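Local coordinates for protein FAD-binding oxidoreductase (Gulosibacter chungangensis, PDB 7PBG) that oxidises 4-alkylphenols with a covalently bound FAD, dehydrogenating 4-ethylphenol to 4-vinylphenol, at residues 79-84 / 103-108; 24-29 / 68-73; 245-250 / 348-353; 276-281 / 316-321. All coordinates share one frame; numbering follows the deposited sequence.

In the fold
The four contacts illustrate how secondary-structure pairing changes with place in a two-part flavoenzyme. Contacts 1 and 2 touch on one side of the chain's centre: in contact 1 strands 81-84 and 103-106 pair beside the cofactor, and in contact 2 helix 64-77, which covers that strand pair, meets helix 12-26 nearer the surface. Contacts 3 and 4 lie on the opposite side, about 9 Å apart between centres, in one antiparallel sheet. Contacts 1 and 4 are wholly buried, whereas contact 3 binds an edge strand with a partly exposed salt bridge. Backbone hydrogen bonds dominate the three strand pairs; contact 2 relies on van der Waals packing of beta-branched side chains, one a threonine.

Contact 1 (79-84 / 103-108); sequences IPLHAF and VLLHLG. With FAD (flavin-adenine dinucleotide), chain C.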
# COMPACT_ATOMS: atom_id res chain seq x y z
N ILE A 79 2.03 19.42 -27.06
CA ILE A 79 3.16 18.50 -27.32
C ILE A 79 3.21 17.46 -26.22
O ILE A 79 3.31 17.84 -25.05
CB ILE A 79 4.46 19.29 -27.48
CG1 ILE A 79 4.43 20.10 -28.79
CG2 ILE A 79 5.64 18.34 -27.37
CD1 ILE A 79 5.60 21.02 -28.95
N PRO A 80 3.08 16.15 -26.56
CA PRO A 80 3.20 15.08 -25.58
C PRO A 80 4.61 14.95 -25.00
O PRO A 80 5.63 15.24 -25.69
CB PRO A 80 2.74 13.83 -26.34
CG PRO A 80 3.05 14.14 -27.78
CD PRO A 80 2.84 15.63 -27.92
N LEU A 81 4.64 14.61 -23.71
CA LEU A 81 5.89 14.48 -22.91
C LEU A 81 5.96 13.04 -22.40
O LEU A 81 4.91 12.44 -22.06
CB LEU A 81 5.84 15.43 -21.70
CG LEU A 81 5.74 16.92 -21.97
CD1 LEU A 81 5.72 17.69 -20.66
CD2 LEU A 81 6.91 17.39 -22.85
N HIS A 82 7.16 12.52 -22.27
CA HIS A 82 7.42 11.25 -21.54
C HIS A 82 8.56 11.56 -20.61
O HIS A 82 9.68 11.92 -21.10
CB HIS A 82 7.70 10.08 -22.49
CG HIS A 82 8.12 8.83 -21.79
ND1 HIS A 82 7.46 8.38 -20.63
CD2 HIS A 82 9.08 7.93 -22.08
CE1 HIS A 82 8.00 7.24 -20.26
NE2 HIS A 82 9.04 6.95 -21.13
N ALA A 83 8.27 11.50 -19.32
CA ALA A 83 9.23 11.78 -18.25
C ALA A 83 9.66 10.45 -17.60
O ALA A 83 8.81 9.57 -17.33
CB ALA A 83 8.60 12.69 -17.25
N PHE A 84 10.93 10.34 -17.31
CA PHE A 84 11.46 9.14 -16.65
C PHE A 84 12.66 9.58 -15.85
O PHE A 84 13.18 10.68 -16.02
CB PHE A 84 11.82 8.07 -17.69
CG PHE A 84 12.62 8.55 -18.88
CD1 PHE A 84 14.00 8.72 -18.83
CD2 PHE A 84 11.96 8.92 -20.04
CE1 PHE A 84 14.69 9.21 -19.93
CE2 PHE A 84 12.66 9.41 -21.12
CZ PHE A 84 14.02 9.55 -21.08
N VAL A 103 8.30 14.47 -26.79
CA VAL A 103 9.49 15.12 -26.20
C VAL A 103 9.82 14.34 -24.93
O VAL A 103 8.93 14.23 -24.06
CB VAL A 103 9.24 16.61 -25.95
CG1 VAL A 103 10.32 17.23 -25.11
CG2 VAL A 103 9.06 17.37 -27.26
N LEU A 104 11.05 13.88 -24.77
CA LEU A 104 11.46 13.08 -23.59
C LEU A 104 12.04 14.00 -22.52
O LEU A 104 12.83 14.96 -22.87
CB LEU A 104 12.46 12.04 -24.04
CG LEU A 104 12.07 11.27 -25.31
CD1 LEU A 104 13.09 10.19 -25.57
CD2 LEU A 104 10.69 10.65 -25.18
N LEU A 105 11.66 13.75 -21.26
CA LEU A 105 12.27 14.46 -20.11
C LEU A 105 13.11 13.43 -19.37
O LEU A 105 12.55 12.63 -18.68
CB LEU A 105 11.21 15.05 -19.17
CG LEU A 105 10.57 16.36 -19.61
CD1 LEU A 105 10.09 16.32 -21.05
CD2 LEU A 105 9.46 16.77 -18.65
N HIS A 106 14.44 13.49 -19.49
CA HIS A 106 15.33 12.64 -18.68
C HIS A 106 15.68 13.41 -17.40
O HIS A 106 16.68 14.13 -17.38
CB HIS A 106 16.51 12.20 -19.52
CG HIS A 106 17.45 11.33 -18.77
ND1 HIS A 106 18.72 11.14 -19.17
CD2 HIS A 106 17.30 10.70 -17.60
CE1 HIS A 106 19.34 10.37 -18.28
NE2 HIS A 106 18.49 10.08 -17.32
N LEU A 107 14.89 13.21 -16.36
CA LEU A 107 15.02 13.92 -15.09
C LEU A 107 16.34 13.57 -14.43
O LEU A 107 16.90 14.44 -13.79
CB LEU A 107 13.83 13.62 -14.17
CG LEU A 107 12.67 14.61 -14.34
CD1 LEU A 107 11.89 14.34 -15.59
CD2 LEU A 107 11.79 14.62 -13.11
N GLY A 108 16.76 12.30 -14.52
CA GLY A 108 17.85 11.80 -13.70
C GLY A 108 19.20 12.33 -14.17
O GLY A 108 20.16 12.21 -13.40
PA FAD C . 12.77 4.50 -15.58
O1A FAD C . 12.99 4.00 -16.97
O2A FAD C . 13.39 5.82 -15.17
O5B FAD C . 11.23 4.61 -15.34
C5B FAD C . 10.33 3.58 -15.75
C4B FAD C . 8.99 4.22 -16.03
O4B FAD C . 8.44 4.79 -14.81
C3B FAD C . 9.00 5.40 -17.01
O3B FAD C . 8.98 4.94 -18.36
C2B FAD C . 7.78 6.21 -16.57
O2B FAD C . 6.61 5.63 -17.11
C1B FAD C . 7.85 6.06 -15.05
N9A FAD C . 8.65 7.06 -14.38
C8A FAD C . 9.93 6.91 -13.97
N7A FAD C . 10.38 7.98 -13.37
C5A FAD C . 9.36 8.89 -13.46
C6A FAD C . 9.23 10.20 -12.96
N6A FAD C . 10.22 10.85 -12.34
N1A FAD C . 8.06 10.83 -13.21
C2A FAD C . 7.07 10.15 -13.84
N3A FAD C . 7.07 8.91 -14.32
C4A FAD C . 8.27 8.33 -14.09
N1 FAD C . 12.87 -4.91 -12.90
C2 FAD C . 12.55 -5.11 -11.63
O2 FAD C . 11.69 -4.39 -11.06
N3 FAD C . 13.19 -6.02 -10.87
C4 FAD C . 14.14 -6.86 -11.38
O4 FAD C . 14.76 -7.63 -10.62
C4X FAD C . 14.48 -6.72 -12.72
N5 FAD C . 15.37 -7.54 -13.21
C5X FAD C . 15.69 -7.37 -14.53
C6 FAD C . 16.67 -8.21 -15.08
C7 FAD C . 17.10 -8.09 -16.38
C7M FAD C . 18.17 -9.01 -16.92
C8 FAD C . 16.54 -7.06 -17.18
C8M FAD C . 16.97 -6.89 -18.60
C9 FAD C . 15.55 -6.25 -16.66
C9A FAD C . 15.11 -6.36 -15.33
N10 FAD C . 14.16 -5.52 -14.77
C10 FAD C . 13.82 -5.66 -13.43
C1' FAD C . 13.56 -4.39 -15.52
C2' FAD C . 14.36 -3.08 -15.39
O2' FAD C . 15.80 -3.32 -15.50
C3' FAD C . 14.18 -2.33 -14.05
O3' FAD C . 12.82 -2.33 -13.67
C4' FAD C . 14.69 -0.89 -14.02
O4' FAD C . 14.98 -0.49 -12.67
C5' FAD C . 13.69 0.06 -14.63
O5' FAD C . 14.33 1.18 -15.25
P FAD C . 14.59 2.54 -14.46
O1P FAD C . 15.67 3.30 -15.17
O2P FAD C . 14.82 2.16 -13.03
O3P FAD C . 13.21 3.33 -14.56
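Pro80 O receives Val103 N at the start of a run of five backbone hydrogen bonds joining strands 81-84 and 103-106 in parallel, and Phe84 O receives Leu107 N at its end. His82 serves twice: its N donates to Val103 O (3.0 Å), while its O accepts from Leu105 N (2.7 Å).

Aromatic contacts occupy the His82 and Phe84 side. With CG of Phe84 set between the backbone N and carbonyl carbon (chi1 47°), the ring swings across the neighbouring strand. Leu105 O then lies over the ring centre, and Phe84 CE1 comes to 3.5 Å from His106 CB. The Phe84 and His106 planes differ by 26° but are slid apart, barely overlapping. His82 turns its ring edge to the cofactor, CE1 lying 3.1 Å from O3B of FAD, with Phe84 CD2 over one face.

Apolar packing fills the other side, where Leu81 CD2 meets Leu105 CD1 (3.8 Å) and Ala83 CB touches Leu105 CB. Ile79 CG2 and Val103 CG2 add a contact of 3.6 Å.

Helix 64-77 covers Leu81 and Leu105, Phe15 of helix 12-26 covers Ile79 and Val103, and strand 57-59 continues the FAD-binding domain's sheet beyond strand 103-106.

Contact 2 (24-29 / 68-73); sequences ETIGSE and QVIVRI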
# COMPACT_ATOMS: atom_id res chain seq x y z
N GLU A 24 14.77 28.83 -24.17
CA GLU A 24 14.84 30.16 -23.51
C GLU A 24 14.71 29.96 -22.00
O GLU A 24 15.48 30.61 -21.26
CB GLU A 24 13.79 31.15 -24.05
N THR A 25 13.82 29.06 -21.54
CA THR A 25 13.45 28.93 -20.11
C THR A 25 14.38 27.97 -19.35
O THR A 25 14.59 28.21 -18.15
CB THR A 25 11.98 28.51 -19.99
OG1 THR A 25 11.77 27.27 -20.66
CG2 THR A 25 11.02 29.55 -20.55
N ILE A 26 14.82 26.89 -19.98
CA ILE A 26 15.61 25.77 -19.35
C ILE A 26 17.09 25.99 -19.66
O ILE A 26 17.95 25.65 -18.82
CB ILE A 26 15.10 24.42 -19.90
CG1 ILE A 26 13.58 24.35 -19.76
CG2 ILE A 26 15.78 23.23 -19.24
CD1 ILE A 26 13.14 24.63 -18.34
N GLY A 27 17.39 26.55 -20.83
CA GLY A 27 18.78 26.67 -21.30
C GLY A 27 18.97 25.81 -22.54
O GLY A 27 18.67 24.61 -22.49
N SER A 28 19.45 26.39 -23.65
CA SER A 28 19.63 25.68 -24.94
C SER A 28 20.52 24.44 -24.76
O SER A 28 20.25 23.43 -25.42
CB SER A 28 20.14 26.60 -26.01
OG SER A 28 21.42 27.07 -25.64
N GLU A 29 21.52 24.46 -23.87
CA GLU A 29 22.42 23.29 -23.66
C GLU A 29 21.66 22.09 -23.06
O GLU A 29 22.25 20.99 -23.05
CB GLU A 29 23.63 23.64 -22.79
CG GLU A 29 23.28 24.09 -21.38
CD GLU A 29 23.26 25.60 -21.10
OE1 GLU A 29 22.46 26.35 -21.76
OE2 GLU A 29 24.04 26.02 -20.22
N GLN A 68 8.15 22.14 -14.12
CA GLN A 68 6.87 22.89 -14.18
C GLN A 68 6.80 23.72 -15.47
O GLN A 68 5.74 23.75 -16.10
CB GLN A 68 6.69 23.83 -13.00
CG GLN A 68 6.74 23.10 -11.67
CD GLN A 68 6.60 24.10 -10.55
OE1 GLN A 68 7.60 24.53 -9.98
NE2 GLN A 68 5.36 24.55 -10.31
N VAL A 69 7.85 24.45 -15.78
CA VAL A 69 7.83 25.38 -16.94
C VAL A 69 7.76 24.55 -18.21
O VAL A 69 7.03 24.96 -19.13
CB VAL A 69 8.99 26.40 -16.97
CG1 VAL A 69 10.34 25.78 -17.02
CG2 VAL A 69 8.85 27.39 -18.14
N ILE A 70 8.47 23.42 -18.29
CA ILE A 70 8.38 22.51 -19.48
C ILE A 70 6.93 22.02 -19.66
O ILE A 70 6.39 21.99 -20.81
CB ILE A 70 9.36 21.34 -19.37
CG1 ILE A 70 10.81 21.82 -19.48
CG2 ILE A 70 9.06 20.23 -20.37
CD1 ILE A 70 11.80 20.88 -18.80
N VAL A 71 6.29 21.62 -18.58
CA VAL A 71 4.90 21.10 -18.65
C VAL A 71 3.95 22.20 -19.14
O VAL A 71 3.02 21.90 -19.93
CB VAL A 71 4.49 20.54 -17.28
CG1 VAL A 71 2.99 20.28 -17.26
CG2 VAL A 71 5.26 19.26 -16.98
N ARG A 72 4.13 23.43 -18.65
CA ARG A 72 3.26 24.57 -19.03
C ARG A 72 3.40 24.80 -20.53
O ARG A 72 2.37 24.94 -21.21
CB ARG A 72 3.59 25.81 -18.23
CG ARG A 72 3.17 25.70 -16.78
CD ARG A 72 3.75 26.83 -15.97
NE ARG A 72 3.51 26.61 -14.55
CZ ARG A 72 4.35 26.91 -13.58
NH1 ARG A 72 5.55 27.39 -13.84
NH2 ARG A 72 4.00 26.66 -12.33
N ILE A 73 4.64 24.87 -21.00
CA ILE A 73 4.93 25.06 -22.45
C ILE A 73 4.29 23.90 -23.22
O ILE A 73 3.70 24.14 -24.29
CB ILE A 73 6.44 25.19 -22.73
CG1 ILE A 73 6.98 26.48 -22.12
CG2 ILE A 73 6.73 25.11 -24.22
CD1 ILE A 73 8.48 26.49 -21.93
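Helix-on-helix packing at the outer side of the FAD-binding domain brings Thr25 and Ile26, in the last turn of helix 12-26, against Val69, Ile70 and Ile73 of helix 64-77. It is a small example of how a helix end can be seated by a few branched side chains.

Ile26 carries most of the apolar contact. Its CG1, anti to the carbonyl carbon (chi1 -51°), points at the second helix, and the turn at chi2 (-53°) carries CD1 on to Val69. There Ile26 CD1 meets Val69 CG1 at 3.3 Å, tighter than usual for two carbons, as the two side chains slide past each other in opposite directions. Ile70 crosses Ile26 at about a right angle, and the CG1 atoms of these two residues are 3.8 Å apart.

Thr25 uses both its carbon and its hydroxyl side. Its CB rests 3.8 Å from Val69 CG2, while OG1 and Ile73 CD1 approach tip to tip at 3.6 Å. That hydroxyl is bonded within its own helix, chiefly to Glu21 O, with Phe22 O as a second acceptor. Just beyond, Gly27 leaves the helix with positive phi (114°), and the chain turns away from the interface. Phe22 extends the same packing to Ile70 and Ile73.

Since segments 24-29 and 68-73 meet through van der Waals contacts without hydrogen bonds, the fit depends on the shapes of the side chains. The Thr25 hydroxyl, turned to its own backbone, can lie against a methyl group without lacking a partner.

Contact 3 (245-250 / 348-353); sequences FAIYFE and ARFETN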
# COMPACT_ATOMS: atom_id res chain seq x y z
N PHE A 245 21.34 -18.96 0.60
CA PHE A 245 21.36 -20.36 0.22
C PHE A 245 20.95 -20.53 -1.24
O PHE A 245 20.25 -19.68 -1.84
CB PHE A 245 20.46 -21.14 1.15
CG PHE A 245 19.05 -20.66 1.23
CD1 PHE A 245 18.08 -21.10 0.34
CD2 PHE A 245 18.67 -19.79 2.23
CE1 PHE A 245 16.78 -20.66 0.48
CE2 PHE A 245 17.36 -19.35 2.36
CZ PHE A 245 16.41 -19.80 1.48
N ALA A 246 21.41 -21.64 -1.78
CA ALA A 246 21.07 -22.13 -3.12
C ALA A 246 20.56 -23.54 -2.94
O ALA A 246 21.17 -24.32 -2.15
CB ALA A 246 22.25 -22.08 -4.06
N ILE A 247 19.48 -23.87 -3.59
CA ILE A 247 18.91 -25.24 -3.54
C ILE A 247 18.76 -25.73 -4.97
O ILE A 247 18.09 -25.06 -5.74
CB ILE A 247 17.58 -25.32 -2.78
CG1 ILE A 247 17.53 -24.34 -1.60
CG2 ILE A 247 17.39 -26.75 -2.35
CD1 ILE A 247 16.29 -24.42 -0.81
N TYR A 248 19.46 -26.80 -5.29
CA TYR A 248 19.52 -27.31 -6.68
C TYR A 248 18.61 -28.52 -6.81
O TYR A 248 18.72 -29.47 -6.02
CB TYR A 248 20.95 -27.69 -7.03
CG TYR A 248 21.92 -26.59 -6.73
CD1 TYR A 248 21.97 -25.44 -7.50
CD2 TYR A 248 22.81 -26.70 -5.69
CE1 TYR A 248 22.87 -24.43 -7.25
CE2 TYR A 248 23.73 -25.71 -5.42
CZ TYR A 248 23.77 -24.57 -6.21
OH TYR A 248 24.68 -23.61 -5.94
N PHE A 249 17.80 -28.53 -7.87
CA PHE A 249 16.87 -29.65 -8.12
C PHE A 249 17.28 -30.27 -9.45
O PHE A 249 17.52 -29.55 -10.44
CB PHE A 249 15.45 -29.12 -8.08
CG PHE A 249 15.11 -28.53 -6.74
CD1 PHE A 249 14.67 -29.33 -5.72
CD2 PHE A 249 15.37 -27.19 -6.48
CE1 PHE A 249 14.43 -28.80 -4.47
CE2 PHE A 249 15.08 -26.64 -5.24
CZ PHE A 249 14.63 -27.45 -4.23
N GLU A 250 17.35 -31.60 -9.47
CA GLU A 250 17.97 -32.36 -10.57
C GLU A 250 17.01 -32.49 -11.76
O GLU A 250 17.45 -33.00 -12.80
CB GLU A 250 18.46 -33.71 -10.01
CG GLU A 250 17.35 -34.69 -9.78
CD GLU A 250 17.81 -36.08 -9.37
OE1 GLU A 250 19.00 -36.24 -9.12
OE2 GLU A 250 16.94 -36.97 -9.24
N ALA A 348 17.59 -33.28 -4.46
CA ALA A 348 17.85 -31.86 -4.09
C ALA A 348 19.16 -31.78 -3.32
O ALA A 348 19.50 -32.72 -2.58
CB ALA A 348 16.75 -31.26 -3.27
N ARG A 349 19.87 -30.69 -3.52
CA ARG A 349 21.15 -30.36 -2.83
C ARG A 349 21.09 -28.92 -2.32
O ARG A 349 20.66 -28.01 -3.04
CB ARG A 349 22.36 -30.56 -3.74
CG ARG A 349 23.68 -30.29 -3.03
CD ARG A 349 24.86 -30.79 -3.83
NE ARG A 349 24.90 -30.19 -5.15
CZ ARG A 349 25.42 -29.00 -5.44
NH1 ARG A 349 25.95 -28.26 -4.51
NH2 ARG A 349 25.38 -28.53 -6.69
N PHE A 350 21.50 -28.72 -1.08
CA PHE A 350 21.40 -27.43 -0.38
C PHE A 350 22.82 -26.90 -0.12
O PHE A 350 23.66 -27.66 0.38
CB PHE A 350 20.61 -27.61 0.92
CG PHE A 350 20.32 -26.35 1.66
CD1 PHE A 350 19.17 -25.61 1.38
CD2 PHE A 350 21.20 -25.87 2.62
CE1 PHE A 350 18.91 -24.44 2.06
CE2 PHE A 350 20.90 -24.73 3.36
CZ PHE A 350 19.76 -24.02 3.07
N GLU A 351 23.02 -25.62 -0.34
CA GLU A 351 24.31 -24.94 -0.00
C GLU A 351 23.98 -23.57 0.59
O GLU A 351 22.96 -22.98 0.24
CB GLU A 351 25.20 -24.77 -1.22
CG GLU A 351 25.56 -26.02 -1.99
CD GLU A 351 26.38 -27.06 -1.22
OE1 GLU A 351 26.99 -26.70 -0.17
OE2 GLU A 351 26.46 -28.19 -1.72
N THR A 352 24.90 -23.03 1.37
CA THR A 352 24.83 -21.63 1.80
C THR A 352 26.07 -20.94 1.26
O THR A 352 26.95 -21.62 0.76
CB THR A 352 24.78 -21.52 3.33
OG1 THR A 352 26.08 -21.84 3.82
CG2 THR A 352 23.77 -22.43 3.99
N ASN A 353 26.13 -19.63 1.39
CA ASN A 353 27.31 -18.86 0.93
C ASN A 353 28.49 -19.18 1.83
O ASN A 353 29.63 -18.77 1.45
CB ASN A 353 27.04 -17.37 0.81
CG ASN A 353 26.58 -16.74 2.09
OD1 ASN A 353 25.48 -17.02 2.55
ND2 ASN A 353 27.43 -15.89 2.67
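Tyr248 and Arg349 lie obliquely against each other, ring and guanidinium inclined at 29°. Tyr248 CD2 sits over one face of the guanidinium, offset toward its rim, and approaches Arg349 NH2 to 3.3 Å. A bend in the arginine chain at chi3 (58°) brings the group back beside Tyr248. The guanidinium edge is used as well: Arg349 NH1 forms a salt bridge of 2.8 Å with Glu351 OE2, which lies in the guanidinium plane and is met on its anti side. Glu351 thereby fixes the rotation of the arginine tip, while its own CG touches the edge of the Tyr248 ring and its OE1 bonds to Thr355. With an alanine in place of Arg349, the Glu351 carboxylate would probably lose its charged mate and the Tyr248 ring part of its cover.

These groups ride on strands 241-249 and 349-352, the latter at the edge of the large antiparallel sheet, consistent with the cap domain of the VAO/PCMH flavoproteins; strand 318-326 lies on the far side of 241-249. Ala246 with Glu351 and Tyr248 with Arg349 are hydrogen-bonded pairs, each closed by two backbone bonds; Tyr248 N to Arg349 O measures 2.8 Å.

On the opposite face of the strands, Phe350 leans across Phe245 with planes 23° apart, slid so far that the rings barely overlap; Phe350 CZ reaches Phe245 CB at 3.5 Å. Ile247 presents CG1 to Phe350 CD1 (3.6 Å), and its CD1 lies at the ring edge. Ala348 CB rests 3.6 Å from Phe249 CE1, and helix 328-342 packs against Phe245, Ile247, Phe249 and Phe350.

Contact 4 (276-281 / 316-321); sequences PIVRNV and GHWIVY
Trp318 lays its indole along the backbone of Arg279 and Asn280. Its CB lies near Arg279 O, and CG, anti to the carbonyl carbon (chi1 -66°), directs the ring toward the opposite strand. Ring atom CE3 then comes to 3.3 Å from Arg279 O and touches Val278 CG1 (3.9 Å). Next along the rim, Trp318 CZ3 lies 3.4 Å from Asn280 N. Over the face of the six-membered ring sits Asn280 CB, a CH-pi contact 4.0 Å from the centroid, while at the other edge NE1 bonds to the carbonyl of Glu252. Without the indole, as with a serine here, Val278 and Asn280 are likely to face a gap and the Glu252 carbonyl to lose this donor.

Asn280 turns its amide elsewhere: OD1 accepts from Phe283 N as N-cap of helix 281-288 and also from Ala429 N of the neighbouring strand. On the reverse side of the strands, Arg279 CD meets the edge of the Tyr321 ring, with guanidinium and ring at 86°; Asp284 joins the two by a salt bridge to Arg279 and a hydrogen bond to Tyr321 OH.

Arg279 and Ile319 exchange two backbone bonds, the shorter from Arg279 N to Ile319 O at 2.8 Å, as do Ile277 and Tyr321. This is antiparallel pairing in the interior of the large sheet, with a classic beta bulge where His317 and Trp318 face Phe249, and it places Arg279 beside Glu152 of the FAD site.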
# COMPACT_ATOMS: atom_id res chain seq x y z
N PRO A 276 11.81 -16.14 -2.06
CA PRO A 276 12.90 -16.69 -2.84
C PRO A 276 12.56 -16.67 -4.33
O PRO A 276 11.40 -16.54 -4.68
CB PRO A 276 13.11 -18.09 -2.24
CG PRO A 276 11.73 -18.47 -1.73
CD PRO A 276 11.09 -17.18 -1.28
N ILE A 277 13.59 -16.81 -5.15
CA ILE A 277 13.42 -16.98 -6.61
C ILE A 277 13.59 -18.46 -6.95
O ILE A 277 14.33 -19.18 -6.29
CB ILE A 277 14.38 -16.07 -7.40
CG1 ILE A 277 15.84 -16.36 -7.10
CG2 ILE A 277 14.06 -14.60 -7.12
CD1 ILE A 277 16.84 -15.66 -8.02
N VAL A 278 12.97 -18.86 -8.03
CA VAL A 278 13.10 -20.24 -8.55
C VAL A 278 13.44 -20.09 -10.02
O VAL A 278 12.52 -19.69 -10.80
CB VAL A 278 11.82 -21.08 -8.35
CG1 VAL A 278 12.11 -22.52 -8.73
CG2 VAL A 278 11.29 -20.98 -6.93
N ARG A 279 14.71 -20.24 -10.39
CA ARG A 279 15.04 -20.03 -11.82
C ARG A 279 15.40 -21.34 -12.49
O ARG A 279 15.90 -22.29 -11.85
CB ARG A 279 16.15 -19.00 -12.02
CG ARG A 279 17.38 -19.19 -11.20
CD ARG A 279 18.36 -18.11 -11.67
NE ARG A 279 17.93 -16.71 -11.71
CZ ARG A 279 18.78 -15.69 -11.97
NH1 ARG A 279 20.05 -15.93 -12.26
NH2 ARG A 279 18.34 -14.44 -11.98
N ASN A 280 15.24 -21.33 -13.80
CA ASN A 280 15.67 -22.49 -14.61
C ASN A 280 17.17 -22.40 -14.88
O ASN A 280 17.78 -21.32 -14.74
CB ASN A 280 14.83 -22.66 -15.86
CG ASN A 280 15.00 -21.61 -16.93
OD1 ASN A 280 15.51 -20.52 -16.71
ND2 ASN A 280 14.51 -21.95 -18.11
N VAL A 281 17.74 -23.52 -15.31
CA VAL A 281 19.21 -23.59 -15.55
C VAL A 281 19.60 -22.57 -16.62
O VAL A 281 20.70 -21.92 -16.51
CB VAL A 281 19.69 -25.01 -15.88
CG1 VAL A 281 19.12 -25.57 -17.15
CG2 VAL A 281 21.21 -25.04 -15.91
N GLY A 316 21.29 -27.07 -10.92
CA GLY A 316 20.11 -27.94 -11.13
C GLY A 316 19.35 -27.45 -12.32
O GLY A 316 19.60 -26.32 -12.75
N HIS A 317 18.36 -28.21 -12.79
CA HIS A 317 17.42 -27.69 -13.80
C HIS A 317 16.60 -26.52 -13.22
O HIS A 317 16.15 -25.67 -14.01
CB HIS A 317 16.52 -28.83 -14.27
CG HIS A 317 17.19 -29.68 -15.28
ND1 HIS A 317 17.39 -29.26 -16.58
CD2 HIS A 317 17.78 -30.90 -15.19
CE1 HIS A 317 18.05 -30.19 -17.24
NE2 HIS A 317 18.30 -31.21 -16.42
N TRP A 318 16.35 -26.54 -11.90
CA TRP A 318 15.73 -25.46 -11.10
C TRP A 318 16.69 -25.17 -9.96
O TRP A 318 17.26 -26.13 -9.39
CB TRP A 318 14.33 -25.85 -10.58
CG TRP A 318 13.36 -26.00 -11.70
CD1 TRP A 318 12.88 -27.17 -12.22
CD2 TRP A 318 12.79 -24.94 -12.48
NE1 TRP A 318 12.06 -26.89 -13.28
CE2 TRP A 318 11.96 -25.54 -13.45
CE3 TRP A 318 12.87 -23.55 -12.42
CZ2 TRP A 318 11.22 -24.79 -14.37
CZ3 TRP A 318 12.15 -22.79 -13.33
CH2 TRP A 318 11.34 -23.42 -14.28
N ILE A 319 16.86 -23.89 -9.68
CA ILE A 319 17.63 -23.43 -8.52
C ILE A 319 16.74 -22.48 -7.73
O ILE A 319 16.17 -21.52 -8.31
CB ILE A 319 18.93 -22.74 -8.98
CG1 ILE A 319 19.69 -23.52 -10.05
CG2 ILE A 319 19.78 -22.42 -7.77
CD1 ILE A 319 19.35 -23.16 -11.46
N VAL A 320 16.65 -22.73 -6.44
CA VAL A 320 16.05 -21.79 -5.46
C VAL A 320 17.19 -21.00 -4.83
O VAL A 320 18.11 -21.62 -4.36
CB VAL A 320 15.21 -22.51 -4.40
CG1 VAL A 320 14.73 -21.58 -3.31
CG2 VAL A 320 14.04 -23.24 -5.08
N TYR A 321 17.06 -19.69 -4.84
CA TYR A 321 17.93 -18.80 -4.05
C TYR A 321 17.09 -18.06 -3.02
O TYR A 321 16.04 -17.50 -3.37
CB TYR A 321 18.63 -17.79 -4.96
CG TYR A 321 19.61 -18.41 -5.92
CD1 TYR A 321 20.87 -18.81 -5.49
CD2 TYR A 321 19.29 -18.58 -7.25
CE1 TYR A 321 21.78 -19.35 -6.37
CE2 TYR A 321 20.17 -19.18 -8.13
CZ TYR A 321 21.43 -19.53 -7.70
OH TYR A 321 22.28 -20.08 -8.61